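Local coordinates for protein Fc fragment of IgE receptor II (Bos taurus, PDB 6PWS) that binds mannose-type sugars through a calcium-dependent C-type lectin domain and, as CD23, probably serves as a low-affinity receptor for IgE, at residues A[19-24]-A[50-55]; A[25-30]-A[122-127]; A[43-48]-A[127-132]. All blocks are in the same frame, centred on the assembly; numbering follows the deposited sequence.

Contact 1 (A[19-24]-A[50-55]); sequences KCYYFG and PEEQDF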
ATOM      1  N   LYS A  19       3.146   8.498  11.729  1.00  8.95           N
ATOM      2  CA  LYS A  19       3.798   7.840  10.613  1.00  8.13           C
ATOM      3  C   LYS A  19       4.152   8.865   9.545  1.00  7.60           C
ATOM      4  O   LYS A  19       3.663   9.998   9.540  1.00  7.94           O
ATOM      5  CB  LYS A  19       2.916   6.710  10.046  1.00  7.67           C
ATOM      6  CG  LYS A  19       2.814   5.515  10.995  1.00  8.21           C
ATOM      7  CD  LYS A  19       1.826   4.447  10.521  1.00  7.68           C
ATOM      8  CE  LYS A  19       2.229   3.840   9.183  1.00  7.04           C
ATOM      9  NZ  LYS A  19       1.335   2.705   8.808  1.00  6.53           N
ATOM     10  N   CYS A  20       5.022   8.430   8.643  1.00  7.98           N
ATOM     11  CA  CYS A  20       5.461   9.194   7.489  1.00  7.90           C
ATOM     12  C   CYS A  20       5.152   8.386   6.242  1.00  6.78           C
ATOM     13  O   CYS A  20       5.316   7.161   6.242  1.00  7.36           O
ATOM     14  CB  CYS A  20       6.970   9.416   7.557  1.00  9.30           C
ATOM     15  SG  CYS A  20       7.502  10.296   9.041  1.00 10.61           S
ATOM     16  N   TYR A  21       4.760   9.085   5.175  1.00  6.10           N
ATOM     17  CA  TYR A  21       4.280   8.445   3.958  1.00  5.80           C
ATOM     18  C   TYR A  21       5.001   9.004   2.744  1.00  5.77           C
ATOM     19  O   TYR A  21       5.250  10.214   2.649  1.00  6.76           O
ATOM     20  CB  TYR A  21       2.756   8.626   3.822  1.00  5.69           C
ATOM     21  CG  TYR A  21       1.996   8.048   4.998  1.00  5.80           C
ATOM     22  CD1 TYR A  21       1.823   8.780   6.162  1.00  5.99           C
ATOM     23  CD2 TYR A  21       1.469   6.765   4.951  1.00  5.78           C
ATOM     24  CE1 TYR A  21       1.143   8.248   7.253  1.00  6.48           C
ATOM     25  CE2 TYR A  21       0.775   6.226   6.033  1.00  5.95           C
ATOM     26  CZ  TYR A  21       0.614   6.976   7.179  1.00  5.99           C
ATOM     27  OH  TYR A  21      -0.079   6.501   8.273  1.00  6.71           O
ATOM     28  N   TYR A  22       5.297   8.112   1.804  1.00  5.62           N
ATOM     29  CA  TYR A  22       5.978   8.460   0.563  1.00  5.75           C
ATOM     30  C   TYR A  22       5.056   8.100  -0.591  1.00  5.27           C
ATOM     31  O   TYR A  22       4.674   6.932  -0.742  1.00  5.68           O
ATOM     32  CB  TYR A  22       7.286   7.684   0.430  1.00  6.41           C
ATOM     33  CG  TYR A  22       8.169   8.220  -0.670  1.00  7.14           C
ATOM     34  CD1 TYR A  22       8.136   7.701  -1.958  1.00  8.61           C
ATOM     35  CD2 TYR A  22       9.027   9.273  -0.417  1.00  8.86           C
ATOM     36  CE1 TYR A  22       8.954   8.219  -2.955  1.00  9.94           C
ATOM     37  CE2 TYR A  22       9.850   9.784  -1.392  1.00 10.19           C
ATOM     38  CZ  TYR A  22       9.811   9.262  -2.654  1.00 10.80           C
ATOM     39  OH  TYR A  22      10.640   9.809  -3.611  1.00 12.77           O
ATOM     40  N   PHE A  23       4.682   9.094  -1.385  1.00  5.35           N
ATOM     41  CA  PHE A  23       3.798   8.893  -2.534  1.00  5.23           C
ATOM     42  C   PHE A  23       4.668   8.720  -3.776  1.00  5.15           C
ATOM     43  O   PHE A  23       4.975   9.678  -4.490  1.00  6.17           O
ATOM     44  CB  PHE A  23       2.783  10.027  -2.655  1.00  5.47           C
ATOM     45  CG  PHE A  23       1.830  10.077  -1.499  1.00  5.85           C
ATOM     46  CD1 PHE A  23       0.654   9.342  -1.539  1.00  6.39           C
ATOM     47  CD2 PHE A  23       2.130  10.792  -0.351  1.00  6.81           C
ATOM     48  CE1 PHE A  23      -0.211   9.335  -0.458  1.00  7.53           C
ATOM     49  CE2 PHE A  23       1.259  10.793   0.726  1.00  7.53           C
ATOM     50  CZ  PHE A  23       0.090  10.061   0.673  1.00  7.91           C
ATOM     51  N   GLY A  24       5.093   7.477  -3.996  1.00  5.29           N
ATOM     52  CA  GLY A  24       5.969   7.172  -5.106  1.00  5.77           C
ATOM     53  C   GLY A  24       5.242   7.202  -6.435  1.00  5.61           C
ATOM     54  O   GLY A  24       4.058   6.872  -6.536  1.00  5.57           O
ATOM     55  N   PRO A  50      -9.685   3.733   9.788  1.00  5.85           N
ATOM     56  CA  PRO A  50     -10.359   4.571   8.793  1.00  6.14           C
ATOM     57  C   PRO A  50      -9.705   5.937   8.640  1.00  5.67           C
ATOM     58  O   PRO A  50      -9.736   6.508   7.545  1.00  5.87           O
ATOM     59  CB  PRO A  50     -11.805   4.657   9.318  1.00  7.42           C
ATOM     60  CG  PRO A  50     -11.707   4.361  10.775  1.00  7.83           C
ATOM     61  CD  PRO A  50     -10.582   3.359  10.904  1.00  6.80           C
ATOM     62  N   GLU A  51      -9.123   6.486   9.707  1.00  5.94           N
ATOM     63  CA  GLU A  51      -8.479   7.795   9.608  1.00  6.72           C
ATOM     64  C   GLU A  51      -7.232   7.716   8.733  1.00  5.97           C
ATOM     65  O   GLU A  51      -6.976   8.605   7.905  1.00  6.25           O
ATOM     66  CB  GLU A  51      -8.133   8.304  11.007  1.00  8.90           C
ATOM     67  CG  GLU A  51      -9.344   8.572  11.906  1.00 11.06           C
ATOM     68  CD  GLU A  51      -9.960   7.328  12.561  1.00 12.07           C
ATOM     69  OE1 GLU A  51      -9.340   6.239  12.552  1.00 10.86           O
ATOM     70  OE2 GLU A  51     -11.087   7.458  13.095  1.00 15.07           O
ATOM     71  N   GLU A  52      -6.448   6.650   8.899  1.00  5.39           N
ATOM     72  CA  GLU A  52      -5.280   6.446   8.049  1.00  5.34           C
ATOM     73  C   GLU A  52      -5.707   6.220   6.604  1.00  4.88           C
ATOM     74  O   GLU A  52      -5.116   6.780   5.668  1.00  5.11           O
ATOM     75  CB  GLU A  52      -4.461   5.276   8.595  1.00  5.51           C
ATOM     76  CG  GLU A  52      -3.177   5.014   7.838  1.00  5.75           C
ATOM     77  CD  GLU A  52      -2.268   4.000   8.521  1.00  5.71           C
ATOM     78  OE1 GLU A  52      -2.786   3.090   9.225  1.00  6.64           O
ATOM     79  OE2 GLU A  52      -1.033   4.121   8.342  1.00  6.34           O
ATOM     80  N   GLN A  53      -6.737   5.392   6.393  1.00  4.54           N
ATOM     81  CA  GLN A  53      -7.231   5.205   5.035  1.00  4.69           C
ATOM     82  C   GLN A  53      -7.692   6.524   4.428  1.00  4.66           C
ATOM     83  O   GLN A  53      -7.436   6.787   3.251  1.00  5.23           O
ATOM     84  CB  GLN A  53      -8.365   4.183   5.007  1.00  4.51           C
ATOM     85  CG  GLN A  53      -8.914   3.959   3.596  1.00  4.66           C
ATOM     86  CD  GLN A  53      -7.882   3.343   2.666  1.00  4.40           C
ATOM     87  OE1 GLN A  53      -7.372   2.256   2.935  1.00  4.96           O
ATOM     88  NE2 GLN A  53      -7.584   4.020   1.565  1.00  5.26           N
ATOM     89  N   ASP A  54      -8.388   7.367   5.198  1.00  5.00           N
ATOM     90  CA  ASP A  54      -8.879   8.639   4.669  1.00  5.78           C
ATOM     91  C   ASP A  54      -7.716   9.510   4.198  1.00  5.11           C
ATOM     92  O   ASP A  54      -7.786  10.140   3.133  1.00  5.34           O
ATOM     93  CB  ASP A  54      -9.704   9.339   5.762  1.00  7.11           C
ATOM     94  CG  ASP A  54     -10.063  10.778   5.430  1.00 10.04           C
ATOM     95  OD1 ASP A  54     -10.928  10.976   4.557  1.00 12.19           O
ATOM     96  OD2 ASP A  54      -9.519  11.720   6.063  1.00 11.34           O
ATOM     97  N   PHE A  55      -6.637   9.558   4.984  1.00  5.11           N
ATOM     98  CA  PHE A  55      -5.448  10.309   4.590  1.00  5.20           C
ATOM     99  C   PHE A  55      -4.959   9.846   3.223  1.00  4.91           C
ATOM    100  O   PHE A  55      -4.622  10.655   2.350  1.00  5.15           O
ATOM    101  CB  PHE A  55      -4.369  10.137   5.672  1.00  5.64           C
ATOM    102  CG  PHE A  55      -2.998  10.619   5.266  1.00  5.78           C
ATOM    103  CD1 PHE A  55      -2.072   9.729   4.745  1.00  6.32           C
ATOM    104  CD2 PHE A  55      -2.626  11.954   5.389  1.00  6.19           C
ATOM    105  CE1 PHE A  55      -0.812  10.154   4.360  1.00  7.00           C
ATOM    106  CE2 PHE A  55      -1.365  12.380   4.998  1.00  6.62           C
ATOM    107  CZ  PHE A  55      -0.460  11.478   4.485  1.00  7.14           C
TER
HETATM  108  O   HOH W   1      -0.859   2.201  11.132  1.00 10.55           O
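Lys19 and Tyr21 of strand 19-25 both reach the carboxylate of Glu52 on helix 50-59, in the C-type lectin fold, where this second helix packs against the sheet that joins the two ends of the domain. One oxygen takes both donors. Lys19 NZ forms a salt bridge to Glu52 OE2 at 2.8 Å, on the syn lone pair of that oxygen, while Tyr21 OH donates to Glu52 OE2 at 2.6 Å from the anti side, 33° out of the carboxylate plane. The phenol ring stands almost perpendicular to the carboxylate, which meets it at its edge. Glu52 can span the gap because CG is anti to the backbone N (chi1 -177°) and the rest of the chain runs out extended. A water joins Lys19 NZ to Glu52 OE1, and His48 N also binds Glu52 OE1, so both oxygens are held; Lys19 has a second acidic partner in Asp129. With an ammonium group and a phenol donating to it, the buried Glu52 carboxylate would be expected to stay ionised.

One turn further along the helix the chemistry becomes apolar. Phe55 lies obliquely to Tyr21, the ring planes 46° apart, and stacks on Phe16 of strand 14-16. Phe55 CE1 sits over one face of the Tyr21 ring, 3.5 Å from Tyr21 CD1, and also comes within 3.8 Å of Phe23 CZ at the edge of the Phe23 ring.

Contact 2 (A[25-30]-A[122-127]); sequences EGAKKW and ELHGWV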
ATOM      1  N   GLU A  25       5.974   7.579  -7.470  1.00  6.37           N
ATOM      2  CA  GLU A  25       5.440   7.681  -8.815  1.00  6.83           C
ATOM      3  C   GLU A  25       6.451   7.075  -9.770  1.00  7.14           C
ATOM      4  O   GLU A  25       7.664   7.254  -9.609  1.00  8.54           O
ATOM      5  CB  GLU A  25       5.163   9.147  -9.179  1.00  7.87           C
ATOM      6  CG  GLU A  25       4.174   9.353 -10.309  1.00  8.55           C
ATOM      7  CD  GLU A  25       4.735   9.090 -11.688  1.00  8.33           C
ATOM      8  OE1 GLU A  25       5.901   9.474 -11.949  1.00 10.12           O
ATOM      9  OE2 GLU A  25       3.985   8.515 -12.520  1.00  9.17           O
ATOM     10  N   GLY A  26       5.933   6.392 -10.788  1.00  7.10           N
ATOM     11  CA  GLY A  26       6.735   5.736 -11.799  1.00  7.63           C
ATOM     12  C   GLY A  26       6.388   4.262 -11.862  1.00  7.34           C
ATOM     13  O   GLY A  26       6.202   3.620 -10.827  1.00  7.94           O
ATOM     14  N   ALA A  27       6.324   3.711 -13.071  1.00  7.27           N
ATOM     15  CA  ALA A  27       5.777   2.383 -13.296  1.00  7.72           C
ATOM     16  C   ALA A  27       6.612   1.316 -12.602  1.00  7.48           C
ATOM     17  O   ALA A  27       7.813   1.195 -12.852  1.00  9.83           O
ATOM     18  CB  ALA A  27       5.721   2.113 -14.800  1.00  9.32           C
ATOM     19  N   LYS A  28       5.950   0.505 -11.767  1.00  6.10           N
ATOM     20  CA  LYS A  28       6.604  -0.571 -11.034  1.00  6.33           C
ATOM     21  C   LYS A  28       5.635  -1.722 -10.819  1.00  5.41           C
ATOM     22  O   LYS A  28       4.463  -1.500 -10.511  1.00  5.63           O
ATOM     23  CB  LYS A  28       7.110  -0.089  -9.676  1.00  7.38           C
ATOM     24  CG  LYS A  28       8.225   0.937  -9.822  1.00  9.38           C
ATOM     25  CD  LYS A  28       8.953   1.218  -8.529  1.00 10.14           C
ATOM     26  CE  LYS A  28       9.911   2.377  -8.664  1.00 11.51           C
ATOM     27  NZ  LYS A  28      11.034   2.094  -9.594  1.00 13.41           N
ATOM     28  N   LYS A  29       6.148  -2.945 -10.956  1.00  5.49           N
ATOM     29  CA  LYS A  29       5.460  -4.138 -10.484  1.00  5.41           C
ATOM     30  C   LYS A  29       5.506  -4.152  -8.955  1.00  5.07           C
ATOM     31  O   LYS A  29       6.283  -3.431  -8.333  1.00  5.47           O
ATOM     32  CB  LYS A  29       6.147  -5.379 -11.055  1.00  7.09           C
ATOM     33  CG  LYS A  29       6.189  -5.413 -12.574  1.00  9.10           C
ATOM     34  CD  LYS A  29       6.918  -6.637 -13.105  1.00 11.48           C
ATOM     35  CE  LYS A  29       6.994  -6.624 -14.625  1.00 14.82           C
ATOM     36  NZ  LYS A  29       7.700  -7.808 -15.161  1.00 17.19           N
ATOM     37  N   TRP A  30       4.685  -4.999  -8.320  1.00  5.14           N
ATOM     38  CA  TRP A  30       4.593  -4.947  -6.856  1.00  5.22           C
ATOM     39  C   TRP A  30       5.955  -5.183  -6.194  1.00  5.57           C
ATOM     40  O   TRP A  30       6.343  -4.449  -5.281  1.00  5.81           O
ATOM     41  CB  TRP A  30       3.552  -5.937  -6.334  1.00  5.09           C
ATOM     42  CG  TRP A  30       3.307  -5.853  -4.853  1.00  4.77           C
ATOM     43  CD1 TRP A  30       2.447  -5.007  -4.216  1.00  4.72           C
ATOM     44  CD2 TRP A  30       3.916  -6.647  -3.816  1.00  5.27           C
ATOM     45  NE1 TRP A  30       2.465  -5.227  -2.868  1.00  4.83           N
ATOM     46  CE2 TRP A  30       3.364  -6.222  -2.589  1.00  5.19           C
ATOM     47  CE3 TRP A  30       4.861  -7.684  -3.803  1.00  6.67           C
ATOM     48  CZ2 TRP A  30       3.717  -6.795  -1.370  1.00  6.00           C
ATOM     49  CZ3 TRP A  30       5.212  -8.246  -2.588  1.00  7.32           C
ATOM     50  CH2 TRP A  30       4.637  -7.801  -1.389  1.00  6.96           C
ATOM     51  N   GLU A 122       2.131  -3.126 -13.933  1.00  8.52           N
ATOM     52  CA  GLU A 122       3.045  -1.990 -13.803  1.00  8.75           C
ATOM     53  C   GLU A 122       2.307  -0.695 -13.456  1.00  8.75           C
ATOM     54  O   GLU A 122       2.095   0.195 -14.288  1.00 11.10           O
ATOM     55  CB  GLU A 122       3.872  -1.842 -15.071  1.00 10.82           C
ATOM     56  CG  GLU A 122       4.861  -2.971 -15.212  1.00 14.35           C
ATOM     57  CD  GLU A 122       5.785  -2.831 -16.385  1.00 18.58           C
ATOM     58  OE1 GLU A 122       5.508  -2.003 -17.279  1.00 20.36           O
ATOM     59  OE2 GLU A 122       6.794  -3.564 -16.408  1.00 20.11           O
ATOM     60  N   LEU A 123       1.984  -0.553 -12.173  1.00  5.65           N
ATOM     61  CA  LEU A 123       1.232   0.605 -11.718  1.00  5.41           C
ATOM     62  C   LEU A 123       2.128   1.834 -11.630  1.00  5.41           C
ATOM     63  O   LEU A 123       3.327   1.746 -11.369  1.00  6.72           O
ATOM     64  CB  LEU A 123       0.593   0.345 -10.352  1.00  5.62           C
ATOM     65  CG  LEU A 123      -0.372  -0.828 -10.287  1.00  6.25           C
ATOM     66  CD1 LEU A 123      -0.968  -0.938  -8.885  1.00  5.91           C
ATOM     67  CD2 LEU A 123      -1.467  -0.706 -11.322  1.00  8.05           C
ATOM     68  N   HIS A 124       1.505   3.000 -11.800  1.00  5.35           N
ATOM     69  CA  HIS A 124       2.221   4.270 -11.831  1.00  5.88           C
ATOM     70  C   HIS A 124       2.406   4.892 -10.465  1.00  5.59           C
ATOM     71  O   HIS A 124       3.120   5.894 -10.346  1.00  6.78           O
ATOM     72  CB  HIS A 124       1.466   5.268 -12.714  1.00  7.60           C
ATOM     73  CG  HIS A 124       1.320   4.792 -14.108  1.00  9.41           C
ATOM     74  ND1 HIS A 124       2.339   4.891 -15.029  1.00 10.67           N
ATOM     75  CD2 HIS A 124       0.315   4.127 -14.719  1.00 10.57           C
ATOM     76  CE1 HIS A 124       1.949   4.341 -16.164  1.00 11.15           C
ATOM     77  NE2 HIS A 124       0.727   3.867 -16.001  1.00 11.68           N
ATOM     78  N   GLY A 125       1.758   4.340  -9.444  1.00  5.40           N
ATOM     79  CA  GLY A 125       1.905   4.826  -8.095  1.00  5.19           C
ATOM     80  C   GLY A 125       2.174   3.689  -7.130  1.00  4.66           C
ATOM     81  O   GLY A 125       1.863   2.525  -7.384  1.00  4.50           O
ATOM     82  N   TRP A 126       2.736   4.067  -5.990  1.00  4.59           N
ATOM     83  CA  TRP A 126       3.050   3.116  -4.927  1.00  4.92           C
ATOM     84  C   TRP A 126       3.262   3.965  -3.682  1.00  5.37           C
ATOM     85  O   TRP A 126       3.731   5.103  -3.797  1.00  7.62           O
ATOM     86  CB  TRP A 126       4.263   2.214  -5.291  1.00  5.83           C
ATOM     87  CG  TRP A 126       5.329   2.912  -6.129  1.00  6.32           C
ATOM     88  CD1 TRP A 126       5.318   3.091  -7.495  1.00  6.18           C
ATOM     89  CD2 TRP A 126       6.520   3.554  -5.654  1.00  6.49           C
ATOM     90  NE1 TRP A 126       6.411   3.823  -7.881  1.00  6.97           N
ATOM     91  CE2 TRP A 126       7.169   4.104  -6.773  1.00  6.73           C
ATOM     92  CE3 TRP A 126       7.107   3.705  -4.388  1.00  7.06           C
ATOM     93  CZ2 TRP A 126       8.361   4.802  -6.668  1.00  7.86           C
ATOM     94  CZ3 TRP A 126       8.292   4.398  -4.288  1.00  7.88           C
ATOM     95  CH2 TRP A 126       8.910   4.933  -5.419  1.00  8.25           C
ATOM     96  N   VAL A 127       2.853   3.465  -2.520  1.00  4.51           N
ATOM     97  CA  VAL A 127       2.906   4.255  -1.295  1.00  4.46           C
ATOM     98  C   VAL A 127       3.733   3.501  -0.267  1.00  4.58           C
ATOM     99  O   VAL A 127       3.486   2.317  -0.026  1.00  4.72           O
ATOM    100  CB  VAL A 127       1.497   4.553  -0.743  1.00  5.25           C
ATOM    101  CG1 VAL A 127       1.588   5.428   0.490  1.00  5.99           C
ATOM    102  CG2 VAL A 127       0.614   5.197  -1.817  1.00  6.15           C
TER
HETATM  103  O   HOH W   2       4.458   6.428 -14.317  1.00 18.07           O
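Segments 25-30 and 122-127 run antiparallel, with Glu25 opposite Gly125 in a non-hydrogen-bonded pair and Lys28 opposite Leu123 in a hydrogen-bonded one, and the register slips by one residue between them in a beta bulge. Gly26 N donates to His124 O at 2.9 Å from above the carbonyl plane, and Lys28 N bonds to Leu123 O at 2.9 Å; the return bond from Leu123 N to Lys28 O is weak. Gly26 has backbone angles that favour glycine, and its carbonyl oxygen lies at the edge of the Trp126 indole. Trp126 NE1 reaches Gly26 O at 3.0 Å, in the carbonyl plane on a lone pair and close to the ring plane. The aliphatic chain of Lys28 crosses one face of this indole in a CH-pi contact, its CD 4.0 Å from the centroid of the five-membered ring of Trp126, and the backbone N of Glu25 comes within 3.7 Å of Trp126 CE2. Ala33, Ala36 and Cys37 of helix 30-39 also touch the Trp126 side chain.

On the outer side, the carboxylate of Glu25 and the imidazole of His124 lie side by side, their planes 2° apart. A water bridges them, 2.8 Å from Glu25 OE2 and 2.7 Å from His124 ND1. With polar surface groups meeting through water or, for Lys29 and Glu122, beyond salt-bridge distance, backbone bonds and the Trp126 bond chiefly hold the pairing.

Contact 3 (A[43-48]-A[127-132]); sequences RLVSIH and VCDRLA
Asp129 of strand 123-131 meets Val45 and Ser46 in the loop after strand 43-44. Its CB lies 4.0 Å from Val45 CG2, and CG sits between the backbone N and the carbonyl carbon (chi1 69°), which turns the carboxylate toward segment 43-48. The carboxyl carbon packs near Val45 CA. At the tip the two oxygens diverge: Asp129 OD2 accepts from Ser46 N at 2.9 Å in a nearly straight bond (172° at the hydrogen), met from above the carboxylate plane, and also forms a salt bridge with Lys19. Asp129 OD1 takes a water at 2.8 Å, and the same water donates to Leu44 O and accepts from Ser46 OG, a hydroxyl that is also hydrogen-bonded to Asp82 N. The buried carboxylate is therefore gripped by a backbone amide, an ammonium group and a water, which would favour its charged form.

Backbone bonds pair Arg43 with Asp129 in both directions, and Val45 N continues the pairing to Val127 O at 2.9 Å. Beside this bond Val45 and Val127 point the same way, with Val45 CG1 3.8 Å from Val127 CB, and Leu56 of helix 50-59 touches both valines. Cys128 SG forms a disulfide with Cys37 of helix 30-39. A short strand paired antiparallel to the C-terminal strand, with this disulfide tying the first helix to that strand, is characteristic of the C-type lectin fold.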
ATOM      1  N   ARG A  43       8.780   0.821   3.916  1.00  5.71           N
ATOM      2  CA  ARG A  43       8.153  -0.362   3.347  1.00  5.46           C
ATOM      3  C   ARG A  43       6.849   0.071   2.690  1.00  4.79           C
ATOM      4  O   ARG A  43       6.268   1.097   3.048  1.00  5.18           O
ATOM      5  CB  ARG A  43       7.825  -1.424   4.411  1.00  5.37           C
ATOM      6  CG  ARG A  43       9.014  -1.981   5.194  1.00  5.95           C
ATOM      7  CD  ARG A  43       8.630  -3.291   5.852  1.00  5.87           C
ATOM      8  NE  ARG A  43       9.659  -3.843   6.726  1.00  6.01           N
ATOM      9  CZ  ARG A  43       9.773  -3.584   8.025  1.00  6.23           C
ATOM     10  NH1 ARG A  43       8.921  -2.764   8.635  1.00  6.88           N
ATOM     11  NH2 ARG A  43      10.748  -4.155   8.714  1.00  6.05           N
ATOM     12  N   LEU A  44       6.349  -0.729   1.751  1.00  4.75           N
ATOM     13  CA  LEU A  44       5.013  -0.476   1.219  1.00  4.24           C
ATOM     14  C   LEU A  44       4.026  -0.346   2.377  1.00  4.49           C
ATOM     15  O   LEU A  44       4.099  -1.077   3.375  1.00  4.94           O
ATOM     16  CB  LEU A  44       4.602  -1.605   0.271  1.00  4.53           C
ATOM     17  CG  LEU A  44       5.224  -1.553  -1.133  1.00  4.78           C
ATOM     18  CD1 LEU A  44       5.022  -2.900  -1.832  1.00  5.52           C
ATOM     19  CD2 LEU A  44       4.607  -0.425  -1.952  1.00  5.40           C
ATOM     20  N   VAL A  45       3.076   0.586   2.208  1.00  4.27           N
ATOM     21  CA  VAL A  45       2.245   1.066   3.310  1.00  4.25           C
ATOM     22  C   VAL A  45       1.345  -0.019   3.888  1.00  3.88           C
ATOM     23  O   VAL A  45       0.751  -0.839   3.170  1.00  4.32           O
ATOM     24  CB  VAL A  45       1.419   2.289   2.844  1.00  4.40           C
ATOM     25  CG1 VAL A  45       0.418   1.923   1.740  1.00  4.32           C
ATOM     26  CG2 VAL A  45       0.694   2.975   3.993  1.00  4.84           C
ATOM     27  N   SER A  46       1.189   0.037   5.214  1.00  4.04           N
ATOM     28  CA  SER A  46       0.252  -0.801   5.947  1.00  4.17           C
ATOM     29  C   SER A  46      -0.823   0.080   6.584  1.00  4.23           C
ATOM     30  O   SER A  46      -0.514   1.150   7.110  1.00  5.81           O
ATOM     31  CB  SER A  46       0.978  -1.586   7.044  1.00  4.61           C
ATOM     32  OG  SER A  46       2.035  -2.387   6.535  1.00  5.07           O
ATOM     33  N   ILE A  47      -2.079  -0.376   6.554  1.00  4.14           N
ATOM     34  CA  ILE A  47      -3.233   0.489   6.830  1.00  4.32           C
ATOM     35  C   ILE A  47      -4.078  -0.132   7.939  1.00  4.28           C
ATOM     36  O   ILE A  47      -4.530  -1.279   7.808  1.00  5.15           O
ATOM     37  CB  ILE A  47      -4.083   0.717   5.563  1.00  4.25           C
ATOM     38  CG1 ILE A  47      -3.218   1.190   4.391  1.00  4.52           C
ATOM     39  CG2 ILE A  47      -5.208   1.706   5.851  1.00  4.61           C
ATOM     40  CD1 ILE A  47      -3.951   1.211   3.057  1.00  4.89           C
ATOM     41  N   HIS A  48      -4.332   0.630   9.012  1.00  4.62           N
ATOM     42  CA  HIS A  48      -4.908   0.058  10.223  1.00  5.14           C
ATOM     43  C   HIS A  48      -6.044   0.856  10.845  1.00  5.58           C
ATOM     44  O   HIS A  48      -6.460   0.536  11.970  1.00  6.83           O
ATOM     45  CB  HIS A  48      -3.809  -0.215  11.257  1.00  5.78           C
ATOM     46  CG  HIS A  48      -2.878  -1.293  10.817  1.00  5.97           C
ATOM     47  ND1 HIS A  48      -3.269  -2.613  10.750  1.00  5.85           N
ATOM     48  CD2 HIS A  48      -1.609  -1.256  10.348  1.00  7.17           C
ATOM     49  CE1 HIS A  48      -2.273  -3.345  10.290  1.00  6.82           C
ATOM     50  NE2 HIS A  48      -1.251  -2.548  10.041  1.00  7.75           N
ATOM     51  N   VAL A 127       2.853   3.465  -2.520  1.00  4.51           N
ATOM     52  CA  VAL A 127       2.906   4.255  -1.295  1.00  4.46           C
ATOM     53  C   VAL A 127       3.733   3.501  -0.267  1.00  4.58           C
ATOM     54  O   VAL A 127       3.486   2.317  -0.026  1.00  4.72           O
ATOM     55  CB  VAL A 127       1.497   4.553  -0.743  1.00  5.25           C
ATOM     56  CG1 VAL A 127       1.588   5.428   0.490  1.00  5.99           C
ATOM     57  CG2 VAL A 127       0.614   5.197  -1.817  1.00  6.15           C
ATOM     58  N   CYS A 128       4.698   4.195   0.343  1.00  4.70           N
ATOM     59  CA  CYS A 128       5.518   3.648   1.408  1.00  5.17           C
ATOM     60  C   CYS A 128       5.165   4.310   2.733  1.00  5.00           C
ATOM     61  O   CYS A 128       4.672   5.446   2.769  1.00  5.60           O
ATOM     62  CB  CYS A 128       7.018   3.907   1.180  1.00  5.55           C
ATOM     63  SG  CYS A 128       7.631   3.716  -0.508  1.00  6.04           S
ATOM     64  N   ASP A 129       5.504   3.632   3.831  1.00  5.29           N
ATOM     65  CA  ASP A 129       5.431   4.255   5.143  1.00  5.41           C
ATOM     66  C   ASP A 129       6.671   3.943   5.974  1.00  5.89           C
ATOM     67  O   ASP A 129       7.504   3.088   5.639  1.00  6.27           O
ATOM     68  CB  ASP A 129       4.108   3.965   5.893  1.00  5.55           C
ATOM     69  CG  ASP A 129       3.934   2.517   6.347  1.00  5.81           C
ATOM     70  OD1 ASP A 129       4.937   1.809   6.529  1.00  7.10           O
ATOM     71  OD2 ASP A 129       2.754   2.115   6.534  1.00  6.22           O
ATOM     72  N   ARG A 130       6.778   4.721   7.050  1.00  6.99           N
ATOM     73  CA  ARG A 130       7.786   4.639   8.085  1.00  8.06           C
ATOM     74  C   ARG A 130       7.156   5.201   9.350  1.00  8.78           C
ATOM     75  O   ARG A 130       6.186   5.965   9.296  1.00  9.43           O
ATOM     76  CB  ARG A 130       8.977   5.558   7.800  1.00  9.90           C
ATOM     77  CG  ARG A 130      10.024   5.004   6.882  1.00 11.20           C
ATOM     78  CD  ARG A 130      11.066   6.067   6.524  1.00 12.20           C
ATOM     79  NE  ARG A 130      11.710   6.700   7.678  1.00 13.07           N
ATOM     80  CZ  ARG A 130      12.826   6.272   8.272  1.00 13.81           C
ATOM     81  NH1 ARG A 130      13.446   5.178   7.847  1.00 14.05           N
ATOM     82  NH2 ARG A 130      13.328   6.946   9.303  1.00 14.35           N
ATOM     83  N   LEU A 131       7.719   4.854  10.499  1.00  9.92           N
ATOM     84  CA  LEU A 131       7.336   5.533  11.726  0.78 10.71           C
ATOM     85  C   LEU A 131       7.975   6.916  11.763  1.00 11.09           C
ATOM     86  O   LEU A 131       9.115   7.105  11.331  1.00 12.00           O
ATOM     87  CB  LEU A 131       7.797   4.744  12.947  0.78 11.62           C
ATOM     88  CG  LEU A 131       7.293   3.303  13.009  0.78 12.57           C
ATOM     89  CD1 LEU A 131       7.806   2.627  14.274  0.78 13.38           C
ATOM     90  CD2 LEU A 131       5.778   3.241  12.930  0.78 13.71           C
ATOM     91  N   ALA A 132       7.235   7.893  12.269  1.00 11.37           N
ATOM     92  CA  ALA A 132       7.810   9.216  12.443  1.00 12.04           C
ATOM     93  C   ALA A 132       8.849   9.178  13.561  1.00 12.65           C
ATOM     94  O   ALA A 132       8.752   8.386  14.505  1.00 12.75           O
ATOM     95  CB  ALA A 132       6.715  10.220  12.778  1.00 12.55           C
TER
HETATM   96  O   HOH W   3       4.349  -0.855   6.127  1.00  5.63           O

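In the fold
All three contacts meet on one sheet: contacts 2 and 3 both use strand 123-131 and share Val127, while contact 1 uses its neighbour, strand 19-25. Contacts 1 and 3 are buried and only about 7 Å apart between centres; the salt bridge from Lys19 to Asp129 joins them, so their acidic groups form one internal polar network beside aromatic and aliphatic packing. Contact 2, about 15 to 16 Å from the others, lies at the surface, where bulged backbone pairing and a covered indole dominate and acidic groups meet partners through water or at long range. Trp30 and Trp126 of contact 2 touch Leu44 of contact 3.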